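Local coordinates for protein tryptophanyl-tRNA synthetase (PDB 3HV0) that probably catalyses the ATP-dependent attachment of L-tryptophan to its cognate tRNA, releasing AMP and diphosphate, at residues 98-101 and 102-106; 130-133 and 134-138; 275-278 and 279-282; 308-311 and 312-315. All coordinates share one frame; numbering follows the deposited sequence.

Contact 1. Residues 98-101 and 102-106; sequences FTKY and LQDTF
Lys100 with Asp104, Tyr101 with Thr105 and Phe98 with Leu102 are i to i+4 pairs on the closing turns of helix 93-106, the crossover helix between parallel strands 76-81 and 110-114. Backbone bonds of the α-helical pattern run beneath all three, such as Leu102 N to Phe98 O at 2.9 Å. The charged pair is a salt bridge: Lys100 NZ lies 2.7 Å from Asp104 OD1, on the syn lone pair, and makes a weaker bond to OD2. The lysine chain leaves along the helix and bends at chi2 (-103°) and chi4, which lays CD and CE beside the carboxylate before the ammonium group meets it. Gly146 O is a second acceptor for NZ. Thr105 OG1 sits over one face of the Tyr101 ring, displaced toward the rim and 3.1 Å from CE1. The same hydroxyl is 2.8 Å from Tyr101 O, which already accepts Thr105 N; its one proton could instead serve Gln45 OE1. On the inner side Leu102 forks between two aromatic rings: CD1 rests 3.5 Å from Phe98 CE2, and CD2 comes to 4.1 Å from Tyr101 CE2. The two branches thus touch a ring one turn back and a ring one residue back. Around this helix, Phe98 stacks on Phe56 and meets Phe51 edge-to-face, while Tyr101 and Thr105 pack on Met39 of helix 33-43. Across the helix, Thr99 and Gln103 lie on Leu110 of strand 110-114, with Gln103 NE2 bonded to Thr152 OG1 at the start of strand 152-156.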
ATOM      1  N   PHE A  98     -24.268  14.977   9.387  1.00 25.20           N
ATOM      2  CA  PHE A  98     -23.751  16.339   9.185  1.00 25.23           C
ATOM      3  C   PHE A  98     -23.230  16.589   7.758  1.00 25.25           C
ATOM      4  O   PHE A  98     -23.508  17.623   7.149  1.00 25.99           O
ATOM      5  CB  PHE A  98     -22.653  16.629  10.188  1.00 24.98           C
ATOM      6  CG  PHE A  98     -22.237  18.049  10.212  1.00 25.28           C
ATOM      7  CD1 PHE A  98     -23.099  19.019  10.697  1.00 26.51           C
ATOM      8  CD2 PHE A  98     -20.991  18.426   9.739  1.00 25.71           C
ATOM      9  CE1 PHE A  98     -22.732  20.349  10.720  1.00 26.76           C
ATOM     10  CE2 PHE A  98     -20.595  19.733   9.762  1.00 26.06           C
ATOM     11  CZ  PHE A  98     -21.466  20.715  10.262  1.00 27.36           C
ATOM     12  N   THR A  99     -22.495  15.625   7.227  1.00 24.63           N
ATOM     13  CA  THR A  99     -22.029  15.673   5.850  1.00 24.18           C
ATOM     14  C   THR A  99     -23.149  15.718   4.799  1.00 24.41           C
ATOM     15  O   THR A  99     -23.012  16.358   3.758  1.00 24.15           O
ATOM     16  CB  THR A  99     -21.208  14.441   5.545  1.00 24.43           C
ATOM     17  OG1 THR A  99     -20.142  14.324   6.509  1.00 23.11           O
ATOM     18  CG2 THR A  99     -20.669  14.533   4.102  1.00 24.02           C
ATOM     19  N   LYS A 100     -24.238  14.997   5.039  1.00 24.56           N
ATOM     20  CA  LYS A 100     -25.384  15.038   4.131  1.00 24.52           C
ATOM     21  C   LYS A 100     -25.900  16.474   4.100  1.00 24.40           C
ATOM     22  O   LYS A 100     -26.149  17.025   3.041  1.00 23.84           O
ATOM     23  CB  LYS A 100     -26.489  14.077   4.608  1.00 24.90           C
ATOM     24  CG  LYS A 100     -27.542  13.705   3.560  1.00 24.30           C
ATOM     25  CD  LYS A 100     -28.840  14.455   3.780  1.00 25.55           C
ATOM     26  CE  LYS A 100     -29.902  14.177   2.675  1.00 25.50           C
ATOM     27  NZ  LYS A 100     -29.393  14.467   1.294  1.00 24.31           N
ATOM     28  N   TYR A 101     -26.016  17.076   5.276  1.00 24.46           N
ATOM     29  CA  TYR A 101     -26.464  18.454   5.379  1.00 25.03           C
ATOM     30  C   TYR A 101     -25.506  19.366   4.591  1.00 25.43           C
ATOM     31  O   TYR A 101     -25.947  20.269   3.861  1.00 24.44           O
ATOM     32  CB  TYR A 101     -26.563  18.905   6.841  1.00 24.92           C
ATOM     33  CG  TYR A 101     -26.438  20.387   6.985  1.00 24.94           C
ATOM     34  CD1 TYR A 101     -27.519  21.225   6.705  1.00 25.03           C
ATOM     35  CD2 TYR A 101     -25.225  20.970   7.357  1.00 25.06           C
ATOM     36  CE1 TYR A 101     -27.407  22.605   6.816  1.00 24.78           C
ATOM     37  CE2 TYR A 101     -25.098  22.351   7.465  1.00 24.74           C
ATOM     38  CZ  TYR A 101     -26.196  23.161   7.186  1.00 25.15           C
ATOM     39  OH  TYR A 101     -26.080  24.522   7.314  1.00 25.76           O
ATOM     40  N   LEU A 102     -24.200  19.121   4.734  1.00 25.46           N
ATOM     41  CA  LEU A 102     -23.225  19.918   4.002  1.00 25.71           C
ATOM     42  C   LEU A 102     -23.318  19.677   2.487  1.00 25.96           C
ATOM     43  O   LEU A 102     -23.072  20.574   1.693  1.00 25.77           O
ATOM     44  CB  LEU A 102     -21.817  19.620   4.483  1.00 25.90           C
ATOM     45  CG  LEU A 102     -21.434  20.045   5.901  1.00 25.71           C
ATOM     46  CD1 LEU A 102     -20.106  19.366   6.266  1.00 24.69           C
ATOM     47  CD2 LEU A 102     -21.356  21.548   6.029  1.00 24.28           C
ATOM     48  N   GLN A 103     -23.655  18.456   2.096  1.00 26.53           N
ATOM     49  CA  GLN A 103     -23.794  18.124   0.695  1.00 26.95           C
ATOM     50  C   GLN A 103     -25.044  18.781   0.136  1.00 27.13           C
ATOM     51  O   GLN A 103     -25.040  19.251  -0.974  1.00 27.20           O
ATOM     52  CB  GLN A 103     -23.846  16.609   0.483  1.00 27.23           C
ATOM     53  CG  GLN A 103     -23.766  16.187  -0.993  1.00 28.49           C
ATOM     54  CD  GLN A 103     -23.944  14.690  -1.200  1.00 30.37           C
ATOM     55  OE1 GLN A 103     -24.918  14.098  -0.736  1.00 33.03           O
ATOM     56  NE2 GLN A 103     -23.013  14.078  -1.915  1.00 31.87           N
ATOM     57  N   ASP A 104     -26.111  18.814   0.920  1.00 27.56           N
ATOM     58  CA  ASP A 104     -27.357  19.431   0.494  1.00 27.57           C
ATOM     59  C   ASP A 104     -27.208  20.944   0.423  1.00 27.50           C
ATOM     60  O   ASP A 104     -27.846  21.596  -0.398  1.00 27.13           O
ATOM     61  CB  ASP A 104     -28.484  19.104   1.479  1.00 27.92           C
ATOM     62  CG  ASP A 104     -28.780  17.633   1.573  1.00 29.20           C
ATOM     63  OD1 ASP A 104     -28.329  16.846   0.708  1.00 32.67           O
ATOM     64  OD2 ASP A 104     -29.475  17.256   2.536  1.00 30.15           O
ATOM     65  N   THR A 105     -26.390  21.497   1.315  1.00 27.27           N
ATOM     66  CA  THR A 105     -26.289  22.942   1.471  1.00 26.88           C
ATOM     67  C   THR A 105     -25.354  23.511   0.429  1.00 26.63           C
ATOM     68  O   THR A 105     -25.683  24.496  -0.204  1.00 26.21           O
ATOM     69  CB  THR A 105     -25.797  23.324   2.870  1.00 26.97           C
ATOM     70  OG1 THR A 105     -26.803  22.976   3.832  1.00 27.55           O
ATOM     71  CG2 THR A 105     -25.541  24.811   2.966  1.00 27.33           C
ATOM     72  N   PHE A 106     -24.194  22.870   0.235  1.00 26.58           N
ATOM     73  CA  PHE A 106     -23.205  23.352  -0.748  1.00 26.32           C
ATOM     74  C   PHE A 106     -23.369  22.736  -2.135  1.00 26.16           C
ATOM     75  O   PHE A 106     -22.866  23.286  -3.113  1.00 25.89           O
ATOM     76  CB  PHE A 106     -21.779  23.136  -0.233  1.00 26.20           C
ATOM     77  CG  PHE A 106     -21.432  24.004   0.933  1.00 26.13           C
ATOM     78  CD1 PHE A 106     -21.290  23.467   2.198  1.00 26.16           C
ATOM     79  CD2 PHE A 106     -21.286  25.370   0.769  1.00 27.21           C
ATOM     80  CE1 PHE A 106     -20.980  24.266   3.280  1.00 26.44           C
ATOM     81  CE2 PHE A 106     -20.981  26.187   1.857  1.00 27.71           C
ATOM     82  CZ  PHE A 106     -20.835  25.631   3.116  1.00 27.43           C
TER

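Contact 2. Residues 130-133 and 134-138; sequences ETHN and YAYEN
A chi1 of -75° sends the Tyr134 ring back toward the preceding turn, and a chi2 near zero (-2°) turns it so that one face lies over the carbonyl of Glu130. The oxygen of that carbonyl is 3.0 Å from Tyr134 CG, close to the inner end of the ring, and it also accepts Tyr134 N at 2.8 Å. Glu130 itself gives little more than its CB to the ring; its OE1 is hydrogen-bonded to Thr127 OG1. Two residues further along, His132 and Tyr136 point the same way and lie side by side. Their rings form an oblique aromatic pair, His132 CE1 being 4.1 Å from Tyr136 CE2 and the planes 48° apart. The backbone oxygen of His132 approaches the edge of the Tyr136 ring, 3.8 Å from CD2, while accepting Tyr136 N at 3.2 Å. Tyr136 OH is held by Glu159, on the helix that follows strand 152-156. Between Tyr134 and Tyr136 in sequence, Ala135 has only a methyl to place, its CB 3.1 Å from His132 O and against Thr156. Glu137 runs its CG past Asn133 O at 3.6 Å and carries its carboxylate to a salt bridge with Arg366. Such i to i+4 pairing is that of regular α-helix; here one side, with Thr131 and Ala135, packs on helix 116-122 while Asn133 is exposed. Along the chain, helix 128-143 precedes strand 152-156 of the class I nucleotide-binding fold, the side chain of Thr131 about 10 Å from the bound tryptophan.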
ATOM      1  N   GLU A 130     -13.874 -10.647   7.040  1.00 26.00           N
ATOM      2  CA  GLU A 130     -14.890 -10.052   7.903  1.00 25.87           C
ATOM      3  C   GLU A 130     -14.996  -8.549   7.707  1.00 26.38           C
ATOM      4  O   GLU A 130     -16.096  -7.994   7.640  1.00 25.87           O
ATOM      5  CB  GLU A 130     -14.579 -10.350   9.364  1.00 25.96           C
ATOM      6  CG  GLU A 130     -14.731 -11.849   9.736  1.00 26.25           C
ATOM      7  CD  GLU A 130     -14.230 -12.154  11.128  1.00 25.48           C
ATOM      8  OE1 GLU A 130     -13.078 -11.817  11.450  1.00 24.84           O
ATOM      9  OE2 GLU A 130     -14.989 -12.735  11.907  1.00 26.91           O
ATOM     10  N   THR A 131     -13.834  -7.902   7.625  1.00 26.67           N
ATOM     11  CA  THR A 131     -13.743  -6.469   7.456  1.00 27.08           C
ATOM     12  C   THR A 131     -14.306  -6.015   6.118  1.00 26.92           C
ATOM     13  O   THR A 131     -14.873  -4.924   6.001  1.00 26.01           O
ATOM     14  CB  THR A 131     -12.282  -5.984   7.552  1.00 27.10           C
ATOM     15  OG1 THR A 131     -11.647  -6.593   8.671  1.00 28.57           O
ATOM     16  CG2 THR A 131     -12.281  -4.536   7.820  1.00 28.71           C
ATOM     17  N   HIS A 132     -14.142  -6.862   5.112  1.00 27.23           N
ATOM     18  CA  HIS A 132     -14.615  -6.542   3.780  1.00 27.38           C
ATOM     19  C   HIS A 132     -16.128  -6.632   3.771  1.00 27.22           C
ATOM     20  O   HIS A 132     -16.779  -5.700   3.297  1.00 27.37           O
ATOM     21  CB  HIS A 132     -13.983  -7.481   2.752  1.00 27.76           C
ATOM     22  CG  HIS A 132     -14.291  -7.123   1.337  1.00 29.60           C
ATOM     23  ND1 HIS A 132     -13.837  -5.964   0.749  1.00 31.63           N
ATOM     24  CD2 HIS A 132     -15.020  -7.766   0.391  1.00 32.34           C
ATOM     25  CE1 HIS A 132     -14.275  -5.903  -0.496  1.00 33.38           C
ATOM     26  NE2 HIS A 132     -14.995  -6.987  -0.740  1.00 33.36           N
ATOM     27  N   ASN A 133     -16.680  -7.730   4.314  1.00 26.69           N
ATOM     28  CA  ASN A 133     -18.140  -7.881   4.457  1.00 26.37           C
ATOM     29  C   ASN A 133     -18.777  -6.798   5.334  1.00 26.05           C
ATOM     30  O   ASN A 133     -19.857  -6.262   4.996  1.00 25.96           O
ATOM     31  CB  ASN A 133     -18.505  -9.251   5.015  1.00 26.26           C
ATOM     32  CG  ASN A 133     -18.091 -10.396   4.094  1.00 27.62           C
ATOM     33  OD1 ASN A 133     -17.889 -10.211   2.886  1.00 29.78           O
ATOM     34  ND2 ASN A 133     -17.963 -11.588   4.665  1.00 27.88           N
ATOM     35  N   TYR A 134     -18.118  -6.489   6.459  1.00 25.31           N
ATOM     36  CA  TYR A 134     -18.610  -5.484   7.379  1.00 24.83           C
ATOM     37  C   TYR A 134     -18.621  -4.134   6.667  1.00 25.09           C
ATOM     38  O   TYR A 134     -19.467  -3.284   6.945  1.00 24.69           O
ATOM     39  CB  TYR A 134     -17.708  -5.339   8.587  1.00 24.76           C
ATOM     40  CG  TYR A 134     -17.737  -6.406   9.649  1.00 25.45           C
ATOM     41  CD1 TYR A 134     -18.599  -7.500   9.590  1.00 26.35           C
ATOM     42  CD2 TYR A 134     -16.880  -6.303  10.742  1.00 25.82           C
ATOM     43  CE1 TYR A 134     -18.587  -8.478  10.592  1.00 26.58           C
ATOM     44  CE2 TYR A 134     -16.851  -7.268  11.741  1.00 26.47           C
ATOM     45  CZ  TYR A 134     -17.711  -8.348  11.672  1.00 26.86           C
ATOM     46  OH  TYR A 134     -17.674  -9.287  12.675  1.00 27.67           O
ATOM     47  N   ALA A 135     -17.632  -3.931   5.793  1.00 24.77           N
ATOM     48  CA  ALA A 135     -17.578  -2.749   4.951  1.00 24.61           C
ATOM     49  C   ALA A 135     -18.820  -2.621   4.084  1.00 24.69           C
ATOM     50  O   ALA A 135     -19.413  -1.549   4.020  1.00 24.26           O
ATOM     51  CB  ALA A 135     -16.354  -2.773   4.080  1.00 24.38           C
ATOM     52  N   TYR A 136     -19.220  -3.705   3.431  1.00 25.14           N
ATOM     53  CA  TYR A 136     -20.346  -3.620   2.494  1.00 25.92           C
ATOM     54  C   TYR A 136     -21.681  -3.416   3.194  1.00 25.46           C
ATOM     55  O   TYR A 136     -22.531  -2.682   2.693  1.00 25.30           O
ATOM     56  CB  TYR A 136     -20.365  -4.772   1.476  1.00 26.11           C
ATOM     57  CG  TYR A 136     -19.673  -4.321   0.207  1.00 28.96           C
ATOM     58  CD1 TYR A 136     -20.383  -4.042  -0.961  1.00 31.52           C
ATOM     59  CD2 TYR A 136     -18.302  -4.081   0.207  1.00 32.23           C
ATOM     60  CE1 TYR A 136     -19.714  -3.575  -2.116  1.00 32.82           C
ATOM     61  CE2 TYR A 136     -17.631  -3.632  -0.929  1.00 33.01           C
ATOM     62  CZ  TYR A 136     -18.335  -3.375  -2.075  1.00 33.53           C
ATOM     63  OH  TYR A 136     -17.617  -2.925  -3.158  1.00 35.71           O
ATOM     64  N   GLU A 137     -21.853  -4.024   4.359  1.00 25.12           N
ATOM     65  CA  GLU A 137     -23.065  -3.789   5.133  1.00 25.15           C
ATOM     66  C   GLU A 137     -23.086  -2.362   5.633  1.00 24.92           C
ATOM     67  O   GLU A 137     -24.111  -1.677   5.551  1.00 24.73           O
ATOM     68  CB  GLU A 137     -23.165  -4.759   6.304  1.00 25.28           C
ATOM     69  CG  GLU A 137     -23.338  -6.208   5.894  1.00 25.87           C
ATOM     70  CD  GLU A 137     -24.606  -6.443   5.112  1.00 26.72           C
ATOM     71  OE1 GLU A 137     -25.579  -5.704   5.318  1.00 26.83           O
ATOM     72  OE2 GLU A 137     -24.627  -7.376   4.287  1.00 28.30           O
ATOM     73  N   ASN A 138     -21.943  -1.914   6.143  1.00 24.92           N
ATOM     74  CA  ASN A 138     -21.765  -0.510   6.555  1.00 24.73           C
ATOM     75  C   ASN A 138     -22.141   0.504   5.468  1.00 25.05           C
ATOM     76  O   ASN A 138     -22.743   1.524   5.783  1.00 25.01           O
ATOM     77  CB  ASN A 138     -20.334  -0.266   7.015  1.00 24.28           C
ATOM     78  CG  ASN A 138     -20.050  -0.826   8.411  1.00 24.05           C
ATOM     79  OD1 ASN A 138     -19.059  -0.453   9.023  1.00 23.33           O
ATOM     80  ND2 ASN A 138     -20.915  -1.721   8.921  1.00 22.57           N
TER

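Contact 3. Residues 275-278 and 279-282; sequences SIFV and NDNE
Phe277 has its CB against the amide oxygen of Asn279, 3.3 Å from OD1, and one ring edge toward the carboxylate of Asp280, whose OD2 is 4.0 Å from CD2. Ring and carboxylate planes stand nearly perpendicular, at 88°. These three residues, with Val278, form a type I β turn closed by Asp280 N to Phe277 O at 3.1 Å. Asp280 returns the grip: its OD2 accepts Phe277 N at 3.2 Å along a nearly straight N-H path (164°), the donor standing above the carboxylate plane. Main chain and side chain therefore tie the same two residues twice, in opposite donor directions. OD2 also forms a salt bridge with Lys288, which probably keeps the aspartate ionised. In Asn279 a chi1 of 70° places CG between the backbone N and carbonyl carbon and swings OD1 back to Phe277 CB; OD1 also makes a weak bond to Ser87 OG. The turn follows the unmodelled residues 260-272, which carry the KMSKS-type signature (KMSAS here). Ile276, just before the turn, pairs by backbone with Val90 of the HIGH-type HVGH signature. Residues 275-280 rest on helix 282-292 through Ile276 and Asp280, and on helix 344-367 through Ile276 and Val278.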
ATOM      1  N   SER A 275     -23.267  -0.780  22.572  1.00 27.26           N
ATOM      2  CA  SER A 275     -23.929   0.520  22.472  1.00 26.85           C
ATOM      3  C   SER A 275     -25.004   0.453  21.382  1.00 26.24           C
ATOM      4  O   SER A 275     -25.182  -0.582  20.727  1.00 26.29           O
ATOM      5  CB  SER A 275     -22.911   1.606  22.141  1.00 26.90           C
ATOM      6  OG  SER A 275     -22.282   1.325  20.900  1.00 27.44           O
ATOM      7  N   ILE A 276     -25.698   1.566  21.176  1.00 25.40           N
ATOM      8  CA  ILE A 276     -26.906   1.604  20.339  1.00 25.02           C
ATOM      9  C   ILE A 276     -26.585   1.492  18.820  1.00 24.43           C
ATOM     10  O   ILE A 276     -25.961   2.391  18.235  1.00 24.24           O
ATOM     11  CB  ILE A 276     -27.703   2.912  20.639  1.00 24.88           C
ATOM     12  CG1 ILE A 276     -29.149   2.641  20.957  1.00 25.56           C
ATOM     13  CG2 ILE A 276     -27.695   3.835  19.478  1.00 26.42           C
ATOM     14  CD1 ILE A 276     -29.327   1.833  22.237  1.00 26.82           C
ATOM     15  N   PHE A 277     -26.981   0.389  18.187  1.00 23.62           N
ATOM     16  CA  PHE A 277     -26.777   0.243  16.744  1.00 23.34           C
ATOM     17  C   PHE A 277     -28.014   0.680  15.951  1.00 22.81           C
ATOM     18  O   PHE A 277     -29.138   0.609  16.440  1.00 22.34           O
ATOM     19  CB  PHE A 277     -26.413  -1.193  16.382  1.00 23.36           C
ATOM     20  CG  PHE A 277     -25.141  -1.684  17.015  1.00 24.23           C
ATOM     21  CD1 PHE A 277     -23.916  -1.526  16.371  1.00 24.39           C
ATOM     22  CD2 PHE A 277     -25.167  -2.340  18.235  1.00 25.04           C
ATOM     23  CE1 PHE A 277     -22.735  -2.009  16.947  1.00 24.41           C
ATOM     24  CE2 PHE A 277     -23.993  -2.818  18.819  1.00 24.85           C
ATOM     25  CZ  PHE A 277     -22.777  -2.646  18.177  1.00 24.52           C
ATOM     26  N   VAL A 278     -27.807   1.122  14.712  1.00 22.38           N
ATOM     27  CA  VAL A 278     -28.936   1.568  13.877  1.00 22.11           C
ATOM     28  C   VAL A 278     -29.901   0.449  13.502  1.00 22.04           C
ATOM     29  O   VAL A 278     -31.027   0.737  13.110  1.00 22.35           O
ATOM     30  CB  VAL A 278     -28.475   2.268  12.576  1.00 21.95           C
ATOM     31  CG1 VAL A 278     -27.701   3.536  12.896  1.00 21.07           C
ATOM     32  CG2 VAL A 278     -27.658   1.328  11.729  1.00 22.12           C
ATOM     33  N   ASN A 279     -29.468  -0.811  13.608  1.00 21.95           N
ATOM     34  CA  ASN A 279     -30.353  -1.959  13.369  1.00 21.91           C
ATOM     35  C   ASN A 279     -30.908  -2.604  14.649  1.00 21.84           C
ATOM     36  O   ASN A 279     -31.413  -3.727  14.607  1.00 21.72           O
ATOM     37  CB  ASN A 279     -29.644  -3.015  12.526  1.00 22.13           C
ATOM     38  CG  ASN A 279     -28.536  -3.725  13.277  1.00 22.60           C
ATOM     39  OD1 ASN A 279     -27.962  -3.192  14.224  1.00 24.09           O
ATOM     40  ND2 ASN A 279     -28.220  -4.933  12.842  1.00 22.02           N
ATOM     41  N   ASP A 280     -30.815  -1.902  15.778  1.00 21.75           N
ATOM     42  CA  ASP A 280     -31.403  -2.382  17.031  1.00 21.66           C
ATOM     43  C   ASP A 280     -32.918  -2.198  17.018  1.00 21.50           C
ATOM     44  O   ASP A 280     -33.429  -1.165  16.572  1.00 21.49           O
ATOM     45  CB  ASP A 280     -30.820  -1.648  18.253  1.00 21.63           C
ATOM     46  CG  ASP A 280     -29.581  -2.322  18.824  1.00 21.61           C
ATOM     47  OD1 ASP A 280     -29.301  -3.489  18.491  1.00 20.97           O
ATOM     48  OD2 ASP A 280     -28.893  -1.677  19.642  1.00 22.49           O
ATOM     49  N   ASN A 281     -33.627  -3.210  17.516  1.00 21.38           N
ATOM     50  CA  ASN A 281     -35.072  -3.116  17.699  1.00 21.25           C
ATOM     51  C   ASN A 281     -35.394  -2.314  18.960  1.00 21.26           C
ATOM     52  O   ASN A 281     -34.505  -2.021  19.751  1.00 20.89           O
ATOM     53  CB  ASN A 281     -35.728  -4.514  17.722  1.00 20.97           C
ATOM     54  CG  ASN A 281     -35.230  -5.391  18.861  1.00 20.92           C
ATOM     55  OD1 ASN A 281     -34.812  -4.902  19.910  1.00 20.66           O
ATOM     56  ND2 ASN A 281     -35.295  -6.704  18.665  1.00 20.15           N
ATOM     57  N   GLU A 282     -36.670  -1.984  19.139  1.00 21.66           N
ATOM     58  CA  GLU A 282     -37.142  -1.203  20.293  1.00 22.00           C
ATOM     59  C   GLU A 282     -36.699  -1.790  21.638  1.00 21.94           C
ATOM     60  O   GLU A 282     -36.293  -1.062  22.535  1.00 22.10           O
ATOM     61  CB  GLU A 282     -38.677  -1.087  20.271  1.00 22.14           C
ATOM     62  CG  GLU A 282     -39.221   0.149  20.985  1.00 22.66           C
ATOM     63  CD  GLU A 282     -40.715   0.377  20.754  1.00 23.34           C
ATOM     64  OE1 GLU A 282     -41.356  -0.438  20.051  1.00 24.21           O
ATOM     65  OE2 GLU A 282     -41.250   1.381  21.274  1.00 23.30           O
TER

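Contact 4. Residues 308-311 and 312-315; sequences GANL and DVDV
Asn310 is the tight part of this turn: its OD1 takes Asp312 N at 3.0 Å, in the carbonyl plane, and its backbone O takes Asp314 N at 3.2 Å, also in plane. Val313 N makes weak bonds to both oxygens, so two acceptors of one residue face three successive N-H groups. The side chain can do this because CG stands opposite the backbone N (chi1 -176°), which brings OD1 over the chain as it bends. Val313 crosses the asparagine at about a right angle. Its CG2 is pressed 3.1 Å from Asn310 O and 3.7 Å from Asn310 CG. Asp314 is buried and firmly held, its carboxylate led away from residues 308-311 into the protein, where OD2 meets Trp317 N and OD1 meets Tyr337 OH and Gly296 N. The contact as a whole is nevertheless open to solvent, and even the close Asn310 and Val313 packing lies at the surface. Looser still, Asp312 touches Asn310 OD1 chiefly through CB, at 3.5 Å. Leu311 points its side chain away from residues 312-315, onto Ser338 of helix 327-339. The bond from Asp312 N to Asn310 OD1 makes an Asx turn, and it leads directly into Asp314, the N-cap of helix 315-323.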
ATOM      1  N   GLY A 308     -32.210  17.742  42.541  1.00 25.83           N
ATOM      2  CA  GLY A 308     -32.062  17.830  41.092  1.00 25.74           C
ATOM      3  C   GLY A 308     -31.006  16.910  40.490  1.00 25.67           C
ATOM      4  O   GLY A 308     -30.427  16.068  41.175  1.00 25.62           O
ATOM      5  N   ALA A 309     -30.750  17.097  39.196  1.00 25.72           N
ATOM      6  CA  ALA A 309     -29.836  16.245  38.418  1.00 25.74           C
ATOM      7  C   ALA A 309     -28.680  17.035  37.770  1.00 25.82           C
ATOM      8  O   ALA A 309     -28.787  18.242  37.523  1.00 25.74           O
ATOM      9  CB  ALA A 309     -30.620  15.494  37.340  1.00 25.56           C
ATOM     10  N   ASN A 310     -27.591  16.320  37.479  1.00 25.91           N
ATOM     11  CA  ASN A 310     -26.387  16.884  36.851  1.00 25.97           C
ATOM     12  C   ASN A 310     -26.340  16.579  35.345  1.00 25.96           C
ATOM     13  O   ASN A 310     -26.019  15.460  34.940  1.00 25.95           O
ATOM     14  CB  ASN A 310     -25.139  16.322  37.547  1.00 26.01           C
ATOM     15  CG  ASN A 310     -23.843  16.914  37.022  1.00 26.31           C
ATOM     16  OD1 ASN A 310     -23.707  17.224  35.841  1.00 27.33           O
ATOM     17  ND2 ASN A 310     -22.873  17.058  37.907  1.00 26.82           N
ATOM     18  N   LEU A 311     -26.622  17.600  34.534  1.00 25.93           N
ATOM     19  CA  LEU A 311     -26.767  17.453  33.082  1.00 25.77           C
ATOM     20  C   LEU A 311     -25.456  17.197  32.358  1.00 25.80           C
ATOM     21  O   LEU A 311     -25.455  16.681  31.246  1.00 25.83           O
ATOM     22  CB  LEU A 311     -27.433  18.691  32.474  1.00 25.74           C
ATOM     23  CG  LEU A 311     -28.936  18.846  32.719  1.00 25.81           C
ATOM     24  CD1 LEU A 311     -29.213  19.396  34.117  1.00 27.05           C
ATOM     25  CD2 LEU A 311     -29.553  19.757  31.682  1.00 25.64           C
ATOM     26  N   ASP A 312     -24.339  17.559  32.971  1.00 25.96           N
ATOM     27  CA  ASP A 312     -23.034  17.368  32.333  1.00 26.09           C
ATOM     28  C   ASP A 312     -22.582  15.902  32.322  1.00 25.98           C
ATOM     29  O   ASP A 312     -21.828  15.488  31.435  1.00 25.85           O
ATOM     30  CB  ASP A 312     -21.982  18.261  32.995  1.00 26.19           C
ATOM     31  CG  ASP A 312     -22.165  19.726  32.640  1.00 26.66           C
ATOM     32  OD1 ASP A 312     -22.920  20.433  33.336  1.00 27.44           O
ATOM     33  OD2 ASP A 312     -21.554  20.171  31.652  1.00 27.78           O
ATOM     34  N   VAL A 313     -23.050  15.131  33.302  1.00 25.86           N
ATOM     35  CA  VAL A 313     -22.729  13.703  33.407  1.00 25.69           C
ATOM     36  C   VAL A 313     -23.826  12.775  32.863  1.00 25.50           C
ATOM     37  O   VAL A 313     -23.543  11.618  32.557  1.00 25.40           O
ATOM     38  CB  VAL A 313     -22.452  13.305  34.866  1.00 25.72           C
ATOM     39  CG1 VAL A 313     -21.281  14.104  35.414  1.00 25.72           C
ATOM     40  CG2 VAL A 313     -23.699  13.499  35.719  1.00 25.62           C
ATOM     41  N   ASP A 314     -25.063  13.270  32.758  1.00 25.31           N
ATOM     42  CA  ASP A 314     -26.189  12.452  32.290  1.00 25.30           C
ATOM     43  C   ASP A 314     -26.090  12.134  30.788  1.00 25.17           C
ATOM     44  O   ASP A 314     -26.199  13.023  29.935  1.00 25.19           O
ATOM     45  CB  ASP A 314     -27.534  13.107  32.610  1.00 25.24           C
ATOM     46  CG  ASP A 314     -28.708  12.167  32.361  1.00 25.88           C
ATOM     47  OD1 ASP A 314     -29.119  11.428  33.289  1.00 26.85           O
ATOM     48  OD2 ASP A 314     -29.215  12.151  31.224  1.00 26.71           O
ATOM     49  N   VAL A 315     -25.892  10.853  30.489  1.00 24.87           N
ATOM     50  CA  VAL A 315     -25.659  10.383  29.132  1.00 24.59           C
ATOM     51  C   VAL A 315     -26.912  10.525  28.287  1.00 24.64           C
ATOM     52  O   VAL A 315     -26.837  10.777  27.089  1.00 24.44           O
ATOM     53  CB  VAL A 315     -25.198   8.901  29.112  1.00 24.77           C
ATOM     54  CG1 VAL A 315     -25.073   8.378  27.663  1.00 24.28           C
ATOM     55  CG2 VAL A 315     -23.868   8.734  29.880  1.00 24.44           C
TER

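In the fold
The chain is the C-terminal part of a longer protein and carries the class I synthetase catalytic core, along which the four contacts come in series. Contacts 1 and 2 lie on helices 93-106 and 128-143, which lead into parallel strands 110-114 and 152-156 of the same sheet; their centres are about 25 Å apart. Contact 3 comes closest to contact 2, about 8 Å between nearest atoms, and joins the loop after strand 250-254 to helix 282-292. Contact 4 lies farther out, its centre about 37 Å from that of contact 2, at the start of helix 315-323. The set thus runs from helices flanking the tryptophan site, past the signature loops, to the helical part.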